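Local coordinates for ferritin (Ulva pertusa, PDB 3VNX), which probably oxidises iron(II) with oxygen and stores the product as a mineral inside a hollow shell of 24 four-helix-bundle subunits, at residues 59-64 against 125-130; 55-60 against 132-137; 90-95 against 163-168. One frame throughout, in Å; residues are numbered along the deposited sequence.

Interaction 1 (59-64 against 125-130)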
loop_
_atom_site.group_PDB
_atom_site.type_symbol
_atom_site.label_atom_id
_atom_site.label_comp_id
_atom_site.label_asym_id
_atom_site.label_seq_id
_atom_site.Cartn_x
_atom_site.Cartn_y
_atom_site.Cartn_z
ATOM N N HIS A 59 -5.376 -33.827 -36.000
ATOM C CA HIS A 59 -6.394 -34.160 -35.022
ATOM C C HIS A 59 -6.514 -35.682 -34.888
ATOM O O HIS A 59 -6.724 -36.207 -33.787
ATOM C CB HIS A 59 -7.737 -33.535 -35.388
ATOM C CG HIS A 59 -8.591 -33.238 -34.200
ATOM N ND1 HIS A 59 -9.766 -32.515 -34.285
ATOM C CD2 HIS A 59 -8.437 -33.546 -32.890
ATOM C CE1 HIS A 59 -10.298 -32.404 -33.081
ATOM N NE2 HIS A 59 -9.513 -33.026 -32.216
ATOM N N ALA A 60 -6.363 -36.394 -36.003
ATOM C CA ALA A 60 -6.398 -37.857 -35.950
ATOM C C ALA A 60 -5.205 -38.402 -35.140
ATOM O O ALA A 60 -5.353 -39.332 -34.326
ATOM C CB ALA A 60 -6.441 -38.454 -37.360
ATOM N N LEU A 61 -4.032 -37.802 -35.341
ATOM C CA LEU A 61 -2.845 -38.209 -34.606
ATOM C C LEU A 61 -3.071 -38.034 -33.122
ATOM O O LEU A 61 -2.679 -38.874 -32.299
ATOM C CB LEU A 61 -1.648 -37.385 -35.054
ATOM C CG LEU A 61 -1.045 -37.944 -36.344
ATOM C CD1 LEU A 61 -0.126 -36.928 -37.031
ATOM C CD2 LEU A 61 -0.310 -39.240 -36.035
ATOM N N HIS A 62 -3.733 -36.941 -32.779
ATOM C CA HIS A 62 -4.051 -36.674 -31.393
ATOM C C HIS A 62 -4.867 -37.819 -30.791
ATOM O O HIS A 62 -4.568 -38.313 -29.688
ATOM C CB HIS A 62 -4.820 -35.365 -31.260
ATOM C CG HIS A 62 -5.600 -35.271 -29.992
ATOM N ND1 HIS A 62 -5.013 -34.978 -28.778
ATOM C CD2 HIS A 62 -6.917 -35.468 -29.738
ATOM C CE1 HIS A 62 -5.940 -34.980 -27.835
ATOM N NE2 HIS A 62 -7.103 -35.274 -28.391
ATOM N N SER A 63 -5.911 -38.233 -31.507
ATOM C CA SER A 63 -6.778 -39.282 -30.980
ATOM C C SER A 63 -6.021 -40.588 -30.835
ATOM O O SER A 63 -6.301 -41.385 -29.939
ATOM C CB SER A 63 -8.020 -39.466 -31.850
ATOM O OG SER A 63 -8.974 -38.464 -31.543
ATOM N N TYR A 64 -5.051 -40.803 -31.711
ATOM C CA TYR A 64 -4.261 -42.017 -31.606
ATOM C C TYR A 64 -3.482 -42.037 -30.272
ATOM O O TYR A 64 -3.567 -43.004 -29.508
ATOM C CB TYR A 64 -3.349 -42.224 -32.833
ATOM C CG TYR A 64 -2.475 -43.441 -32.667
ATOM C CD1 TYR A 64 -2.960 -44.719 -32.965
ATOM C CD2 TYR A 64 -1.177 -43.327 -32.160
ATOM C CE1 TYR A 64 -2.176 -45.842 -32.787
ATOM C CE2 TYR A 64 -0.381 -44.453 -31.976
ATOM C CZ TYR A 64 -0.885 -45.706 -32.291
ATOM O OH TYR A 64 -0.099 -46.825 -32.106
ATOM N N LEU A 125 8.239 -42.137 -32.853
ATOM C CA LEU A 125 9.188 -41.716 -33.868
ATOM C C LEU A 125 8.526 -41.673 -35.227
ATOM O O LEU A 125 8.733 -40.738 -36.006
ATOM C CB LEU A 125 10.396 -42.656 -33.908
ATOM C CG LEU A 125 11.352 -42.412 -35.071
ATOM C CD1 LEU A 125 11.867 -40.968 -35.100
ATOM C CD2 LEU A 125 12.504 -43.388 -34.983
ATOM N N TYR A 126 7.730 -42.693 -35.511
ATOM C CA TYR A 126 7.043 -42.758 -36.792
ATOM C C TYR A 126 6.144 -41.542 -36.998
ATOM O O TYR A 126 6.252 -40.856 -38.015
ATOM C CB TYR A 126 6.243 -44.047 -36.922
ATOM C CG TYR A 126 5.335 -44.041 -38.128
ATOM C CD1 TYR A 126 3.952 -44.144 -37.984
ATOM C CD2 TYR A 126 5.854 -43.903 -39.414
ATOM C CE1 TYR A 126 3.112 -44.132 -39.092
ATOM C CE2 TYR A 126 5.024 -43.889 -40.527
ATOM C CZ TYR A 126 3.656 -44.005 -40.359
ATOM O OH TYR A 126 2.826 -43.991 -41.454
ATOM N N ALA A 127 5.263 -41.278 -36.033
ATOM C CA ALA A 127 4.395 -40.111 -36.085
ATOM C C ALA A 127 5.180 -38.816 -36.290
ATOM O O ALA A 127 4.752 -37.931 -37.054
ATOM C CB ALA A 127 3.539 -40.021 -34.827
ATOM N N MET A 128 6.327 -38.693 -35.624
ATOM C CA MET A 128 7.117 -37.468 -35.764
ATOM C C MET A 128 7.793 -37.402 -37.140
ATOM O O MET A 128 7.955 -36.323 -37.731
ATOM C CB MET A 128 8.117 -37.315 -34.611
ATOM C CG MET A 128 7.424 -37.290 -33.239
ATOM S SD MET A 128 6.038 -36.105 -33.171
ATOM C CE MET A 128 6.944 -34.554 -33.294
ATOM N N GLU A 129 8.158 -38.565 -37.665
ATOM C CA GLU A 129 8.687 -38.617 -39.022
ATOM C C GLU A 129 7.586 -38.295 -40.038
ATOM O O GLU A 129 7.829 -37.626 -41.032
ATOM C CB GLU A 129 9.330 -39.976 -39.306
ATOM C CG GLU A 129 10.661 -40.202 -38.585
ATOM C CD GLU A 129 11.339 -41.505 -38.993
ATOM O OE1 GLU A 129 10.688 -42.343 -39.662
ATOM O OE2 GLU A 129 12.525 -41.689 -38.648
ATOM N N LEU A 130 6.375 -38.763 -39.772
ATOM C CA LEU A 130 5.232 -38.459 -40.626
ATOM C C LEU A 130 4.982 -36.956 -40.608
ATOM O O LEU A 130 4.865 -36.319 -41.655
ATOM C CB LEU A 130 3.989 -39.192 -40.118
ATOM C CG LEU A 130 2.857 -39.535 -41.087
ATOM C CD1 LEU A 130 1.531 -39.388 -40.382
ATOM C CD2 LEU A 130 2.877 -38.690 -42.347
#
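Ala127 and Leu61 face each other where helix 123-151 meets helix 38-66, two members of the ferritin four-helix bundle, and the pair illustrates how a small residue on one helix makes room for a large one on the other. Going along 125-130, the first to touch is Ala127. Its CB points toward helix 38-66 and meets Leu61 CD2 at 4.1 Å, and here the two backbones come close, with 7.6 Å between Leu61 CA and Ala127 CA. Leu61 carries its CG beside its own backbone N, anti to the carbonyl carbon (chi1 -82°), and spreads its two methyls so that each has a different partner on helix 123-151. One residue further on, Met128 turns to another side of its helix, against Phe79 of helix 73-99 and Tyr179 and Leu183 of helix 155-201. Glu129 lies off the interface, its OE2 salt-bridged to Lys121 and Arg184. Leu130 then returns to the interface and also packs on Phe12 of a neighbouring subunit. All three touching residues are buried, and the join is wholly aliphatic: it closes with Leu130 CD1 at a looser 4.5 Å from the second methyl, Leu61 CD1.

Interaction 2 (55-60 against 132-137)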
loop_
_atom_site.group_PDB
_atom_site.type_symbol
_atom_site.label_atom_id
_atom_site.label_comp_id
_atom_site.label_asym_id
_atom_site.label_seq_id
_atom_site.Cartn_x
_atom_site.Cartn_y
_atom_site.Cartn_z
ATOM N N SER A 55 -4.637 -29.970 -40.620
ATOM C CA SER A 55 -5.236 -29.803 -39.311
ATOM C C SER A 55 -6.013 -31.063 -38.920
ATOM O O SER A 55 -5.936 -31.523 -37.779
ATOM C CB SER A 55 -6.156 -28.586 -39.310
ATOM O OG SER A 55 -6.913 -28.549 -38.127
ATOM N N TYR A 56 -6.750 -31.624 -39.880
ATOM C CA TYR A 56 -7.615 -32.777 -39.622
ATOM C C TYR A 56 -6.754 -34.014 -39.343
ATOM O O TYR A 56 -7.026 -34.803 -38.428
ATOM C CB TYR A 56 -8.506 -33.001 -40.840
ATOM C CG TYR A 56 -9.847 -33.692 -40.618
ATOM C CD1 TYR A 56 -10.722 -33.273 -39.626
ATOM C CD2 TYR A 56 -10.255 -34.728 -41.459
ATOM C CE1 TYR A 56 -11.964 -33.893 -39.459
ATOM C CE2 TYR A 56 -11.483 -35.356 -41.301
ATOM C CZ TYR A 56 -12.338 -34.935 -40.308
ATOM O OH TYR A 56 -13.559 -35.563 -40.156
ATOM N N VAL A 57 -5.704 -34.169 -40.136
ATOM C CA VAL A 57 -4.757 -35.254 -39.942
ATOM C C VAL A 57 -4.127 -35.156 -38.569
ATOM O O VAL A 57 -4.015 -36.156 -37.855
ATOM C CB VAL A 57 -3.642 -35.194 -40.975
ATOM C CG1 VAL A 57 -2.578 -36.226 -40.648
ATOM C CG2 VAL A 57 -4.208 -35.401 -42.369
ATOM N N TYR A 58 -3.706 -33.949 -38.196
ATOM C CA TYR A 58 -3.116 -33.759 -36.876
ATOM C C TYR A 58 -4.094 -34.113 -35.767
ATOM O O TYR A 58 -3.699 -34.648 -34.724
ATOM C CB TYR A 58 -2.569 -32.346 -36.702
ATOM C CG TYR A 58 -1.211 -32.193 -37.351
ATOM C CD1 TYR A 58 -0.407 -33.306 -37.560
ATOM C CD2 TYR A 58 -0.735 -30.951 -37.761
ATOM C CE1 TYR A 58 0.836 -33.194 -38.157
ATOM C CE2 TYR A 58 0.514 -30.828 -38.363
ATOM C CZ TYR A 58 1.300 -31.960 -38.558
ATOM O OH TYR A 58 2.550 -31.878 -39.159
ATOM N N HIS A 59 -5.376 -33.827 -36.000
ATOM C CA HIS A 59 -6.394 -34.160 -35.022
ATOM C C HIS A 59 -6.514 -35.682 -34.888
ATOM O O HIS A 59 -6.724 -36.207 -33.787
ATOM C CB HIS A 59 -7.737 -33.535 -35.388
ATOM C CG HIS A 59 -8.591 -33.238 -34.200
ATOM N ND1 HIS A 59 -9.766 -32.515 -34.285
ATOM C CD2 HIS A 59 -8.437 -33.546 -32.890
ATOM C CE1 HIS A 59 -10.298 -32.404 -33.081
ATOM N NE2 HIS A 59 -9.513 -33.026 -32.216
ATOM N N ALA A 60 -6.363 -36.394 -36.003
ATOM C CA ALA A 60 -6.398 -37.857 -35.950
ATOM C C ALA A 60 -5.205 -38.402 -35.140
ATOM O O ALA A 60 -5.353 -39.332 -34.326
ATOM C CB ALA A 60 -6.441 -38.454 -37.360
ATOM N N LEU A 132 7.015 -34.431 -39.683
ATOM C CA LEU A 132 8.096 -33.738 -40.360
ATOM C C LEU A 132 7.860 -33.764 -41.866
ATOM O O LEU A 132 7.904 -32.726 -42.531
ATOM C CB LEU A 132 9.436 -34.399 -40.023
ATOM C CG LEU A 132 10.657 -33.939 -40.823
ATOM C CD1 LEU A 132 10.856 -32.429 -40.737
ATOM C CD2 LEU A 132 11.909 -34.683 -40.350
ATOM N N SER A 133 7.596 -34.958 -42.386
ATOM C CA SER A 133 7.396 -35.170 -43.820
ATOM C C SER A 133 6.262 -34.290 -44.323
ATOM O O SER A 133 6.372 -33.651 -45.382
ATOM C CB SER A 133 7.093 -36.648 -44.111
ATOM O OG SER A 133 8.180 -37.484 -43.721
ATOM N N LEU A 134 5.182 -34.255 -43.546
ATOM C CA LEU A 134 4.041 -33.400 -43.870
ATOM C C LEU A 134 4.430 -31.921 -43.869
ATOM O O LEU A 134 3.985 -31.151 -44.719
ATOM C CB LEU A 134 2.884 -33.657 -42.901
ATOM C CG LEU A 134 2.086 -34.943 -43.151
ATOM C CD1 LEU A 134 0.979 -35.135 -42.121
ATOM C CD2 LEU A 134 1.505 -34.931 -44.552
ATOM N N GLU A 135 5.275 -31.528 -42.921
ATOM C CA GLU A 135 5.684 -30.138 -42.819
ATOM C C GLU A 135 6.581 -29.740 -43.987
ATOM O O GLU A 135 6.416 -28.660 -44.566
ATOM C CB GLU A 135 6.373 -29.890 -41.483
ATOM C CG GLU A 135 5.468 -30.088 -40.280
ATOM C CD GLU A 135 4.320 -29.105 -40.274
ATOM O OE1 GLU A 135 4.458 -28.043 -40.916
ATOM O OE2 GLU A 135 3.284 -29.387 -39.640
ATOM N N LYS A 136 7.523 -30.613 -44.345
ATOM C CA LYS A 136 8.360 -30.383 -45.541
ATOM C C LYS A 136 7.489 -30.267 -46.793
ATOM O O LYS A 136 7.658 -29.346 -47.601
ATOM C CB LYS A 136 9.403 -31.493 -45.718
ATOM C CG LYS A 136 10.413 -31.563 -44.557
ATOM C CD LYS A 136 11.296 -32.811 -44.605
ATOM C CE LYS A 136 12.471 -32.638 -45.558
ATOM N NZ LYS A 136 13.333 -33.861 -45.671
ATOM N N LEU A 137 6.540 -31.195 -46.932
ATOM C CA LEU A 137 5.586 -31.135 -48.026
ATOM C C LEU A 137 4.920 -29.759 -48.042
ATOM O O LEU A 137 4.873 -29.094 -49.087
ATOM C CB LEU A 137 4.521 -32.224 -47.872
ATOM C CG LEU A 137 3.886 -32.752 -49.164
ATOM C CD1 LEU A 137 2.541 -33.412 -48.891
ATOM C CD2 LEU A 137 3.753 -31.674 -50.227
#
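Tyr58 reaches across to Glu135 and donates a hydrogen bond to the carboxylate, with Tyr58 OH 2.6 Å from Glu135 OE2. The axes of 55-60 and 132-137 run antiparallel, 12.2 Å apart at closest, a gap that long side chains must span. Tyr58 sets CG beside its backbone N, anti to the carbonyl carbon, and from there the ring reaches Glu135, while Glu135 folds: its chain is bent at CB-CG (chi2 -63°), which brings the carboxylate round beside the phenol. The two flat groups come out almost coplanar, 18° apart, and Glu135 OE2 lies at the ring edge, 3.4 Å from Tyr58 CE2. The hydroxyl approaches Glu135 OE2 on its anti side, tilted 22° from the carboxylate plane. The other oxygen, OE1, accepts from Gln169 on helix 155-201, so both ends of the carboxylate are gripped and its rotation is fixed. Putting a phenylalanine at Tyr58 would probably leave Glu135 OE2 without its donor and the carboxylate freer to turn about its remaining bond to Gln169. Beside this polar link, Leu134 aims at helix 38-66 and lays its CD1 on Val57 CG1 at 4.0 Å, the two side chains crossing at a slant; Leu134 CB also passes 4.2 Å from Tyr58 OH. The side chain of Glu135 lies about 5 Å from a bound calcium ion, consistent with the ferroxidase centre that ferritins hold inside the bundle. The apolar pair is covered by another chain, Val57 meeting Phe12 and Leu134 meeting Val15 of a neighbouring subunit, whereas the polar link lies between the other two helices, Tyr58 packing on Ala82 of helix 73-99 and Glu135 on His176 of helix 155-201.

Interaction 3 (90-95 against 163-168)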
loop_
_atom_site.group_PDB
_atom_site.type_symbol
_atom_site.label_atom_id
_atom_site.label_comp_id
_atom_site.label_asym_id
_atom_site.label_seq_id
_atom_site.Cartn_x
_atom_site.Cartn_y
_atom_site.Cartn_z
ATOM N N ALA A 90 -5.319 -21.951 -41.947
ATOM C CA ALA A 90 -6.393 -21.920 -42.937
ATOM C C ALA A 90 -7.240 -20.658 -42.783
ATOM O O ALA A 90 -7.548 -19.970 -43.769
ATOM C CB ALA A 90 -7.264 -23.171 -42.834
ATOM N N HIS A 91 -7.604 -20.349 -41.541
ATOM C CA HIS A 91 -8.369 -19.136 -41.235
ATOM C C HIS A 91 -7.703 -17.820 -41.685
ATOM O O HIS A 91 -8.388 -16.893 -42.151
ATOM C CB HIS A 91 -8.684 -19.072 -39.737
ATOM C CG HIS A 91 -9.611 -17.956 -39.366
ATOM N ND1 HIS A 91 -10.960 -17.983 -39.649
ATOM C CD2 HIS A 91 -9.380 -16.772 -38.742
ATOM C CE1 HIS A 91 -11.523 -16.867 -39.212
ATOM N NE2 HIS A 91 -10.586 -16.120 -38.656
ATOM N N MET A 92 -6.381 -17.724 -41.533
ATOM C CA MET A 92 -5.631 -16.532 -41.942
ATOM C C MET A 92 -5.660 -16.402 -43.470
ATOM O O MET A 92 -5.732 -15.292 -44.030
ATOM C CB MET A 92 -4.173 -16.592 -41.432
ATOM C CG MET A 92 -4.005 -16.573 -39.899
ATOM S SD MET A 92 -2.549 -17.463 -39.250
ATOM C CE MET A 92 -1.196 -16.363 -39.677
ATOM N N LEU A 93 -5.593 -17.547 -44.146
ATOM C CA LEU A 93 -5.630 -17.538 -45.605
ATOM C C LEU A 93 -7.004 -17.075 -46.057
ATOM O O LEU A 93 -7.116 -16.259 -46.962
ATOM C CB LEU A 93 -5.287 -18.912 -46.179
ATOM C CG LEU A 93 -3.807 -19.265 -46.020
ATOM C CD1 LEU A 93 -3.590 -20.760 -46.171
ATOM C CD2 LEU A 93 -2.977 -18.472 -47.031
ATOM N N MET A 94 -8.043 -17.568 -45.393
ATOM C CA MET A 94 -9.408 -17.172 -45.717
ATOM C C MET A 94 -9.579 -15.683 -45.486
ATOM O O MET A 94 -10.182 -14.968 -46.299
ATOM C CB MET A 94 -10.404 -17.985 -44.888
ATOM C CG MET A 94 -10.242 -19.491 -45.101
ATOM S SD MET A 94 -11.052 -20.535 -43.882
ATOM C CE MET A 94 -12.777 -20.068 -44.135
ATOM N N ASP A 95 -9.019 -15.214 -44.381
ATOM C CA ASP A 95 -9.053 -13.799 -44.063
ATOM C C ASP A 95 -8.405 -12.954 -45.173
ATOM O O ASP A 95 -8.959 -11.945 -45.614
ATOM C CB ASP A 95 -8.365 -13.562 -42.725
ATOM C CG ASP A 95 -8.188 -12.088 -42.413
ATOM O OD1 ASP A 95 -9.209 -11.375 -42.270
ATOM O OD2 ASP A 95 -7.027 -11.641 -42.308
ATOM N N GLY A 163 6.191 -13.441 -45.657
ATOM C CA GLY A 163 6.422 -12.936 -44.318
ATOM C C GLY A 163 5.611 -13.681 -43.277
ATOM O O GLY A 163 5.935 -13.658 -42.091
ATOM N N GLY A 164 4.545 -14.341 -43.718
ATOM C CA GLY A 164 3.675 -15.053 -42.803
ATOM C C GLY A 164 3.971 -16.536 -42.820
ATOM O O GLY A 164 5.032 -16.960 -42.357
ATOM N N LEU A 165 3.049 -17.313 -43.388
ATOM C CA LEU A 165 3.161 -18.768 -43.421
ATOM C C LEU A 165 4.506 -19.315 -43.916
ATOM O O LEU A 165 5.071 -20.243 -43.324
ATOM C CB LEU A 165 2.034 -19.359 -44.265
ATOM C CG LEU A 165 0.607 -19.080 -43.793
ATOM C CD1 LEU A 165 -0.339 -20.035 -44.502
ATOM C CD2 LEU A 165 0.470 -19.225 -42.286
ATOM N N LEU A 166 5.017 -18.763 -45.005
ATOM C CA LEU A 166 6.226 -19.325 -45.586
ATOM C C LEU A 166 7.317 -19.299 -44.531
ATOM O O LEU A 166 7.899 -20.328 -44.202
ATOM C CB LEU A 166 6.667 -18.529 -46.812
ATOM C CG LEU A 166 7.300 -19.284 -47.989
ATOM C CD1 LEU A 166 8.212 -18.365 -48.801
ATOM C CD2 LEU A 166 8.067 -20.508 -47.532
ATOM N N SER A 167 7.574 -18.104 -44.002
ATOM C CA SER A 167 8.629 -17.886 -43.024
ATOM C C SER A 167 8.425 -18.734 -41.774
ATOM O O SER A 167 9.388 -19.289 -41.216
ATOM C CB SER A 167 8.687 -16.409 -42.633
ATOM O OG SER A 167 9.651 -16.197 -41.614
ATOM N N GLU A 168 7.176 -18.820 -41.323
ATOM C CA GLU A 168 6.859 -19.656 -40.175
ATOM C C GLU A 168 7.130 -21.144 -40.459
ATOM O O GLU A 168 7.569 -21.887 -39.576
ATOM C CB GLU A 168 5.402 -19.450 -39.754
ATOM C CG GLU A 168 5.121 -18.110 -39.079
ATOM C CD GLU A 168 3.627 -17.756 -39.070
ATOM O OE1 GLU A 168 3.276 -16.634 -39.510
ATOM O OE2 GLU A 168 2.803 -18.599 -38.638
#
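Leu165, with more surface covered here than any other residue of the contact, divides its two methyls between Leu93 and Met92. With CG held anti to the carbonyl carbon (chi1 -61°), the isobutyl fork of Leu165 points across to helix 73-99. CD1 enters the branch of Leu93, 3.7 Å from Leu93 CD1, and lies almost as near the branching carbon, 3.9 Å from Leu93 CG, and the second methyl, 4.0 Å from Leu93 CD2. One methyl therefore touches the branching carbon and both methyls of Leu93, a compact fit for two branched chains. Leu93 leaves its helix at a slant, but its branch bends into the interface; further contacts with Gln47 and Ile48 of helix 38-66 bind it into the bundle interior. The other methyl of Leu165 faces the end of Met92, where Met92 CE stands 4.2 Å from Leu165 CD2. Met92 is modelled in two conformers, so this touch, which rests on one of them, is doubtful. It lies on the more open flank of the interface, near the carboxylate of Glu168. Leu165 also packs on His89 of helix 73-99 and on Leu142 of helix 123-151, and its side chain lies about 5 Å from a bound calcium ion. Just there helix 155-201 takes a wider, pi-type turn at 163-166, which includes two glycines. The axes of 90-95 and 163-168 come within 11.5 Å and run roughly antiparallel, at 152°, as expected of neighbours in the up-down-down-up four-helix bundle of ferritin, in which a long crossover joins helix 73-99 to helix 123-151.

Interactions 1 and 2 are successive levels of a single helix pair, 38-66 with 123-151, their centres 8 Å apart, and both are fully buried. Chemistry changes between them: the first, farther from the chain centre, is purely aliphatic and lets the backbones approach, whereas the second, held wider apart, contains a tyrosine-carboxylate hydrogen bond beside its apolar pair. Interaction 3 joins the other two helices, 73-99 and 155-201, with its centre 16 Å from that of interaction 2; it is again apolar but only partly buried, one edge being more open. Between them the three engage all four helices; only interaction 2 has a hydrogen bond between its segments, at a site consistent with the ferroxidase centre.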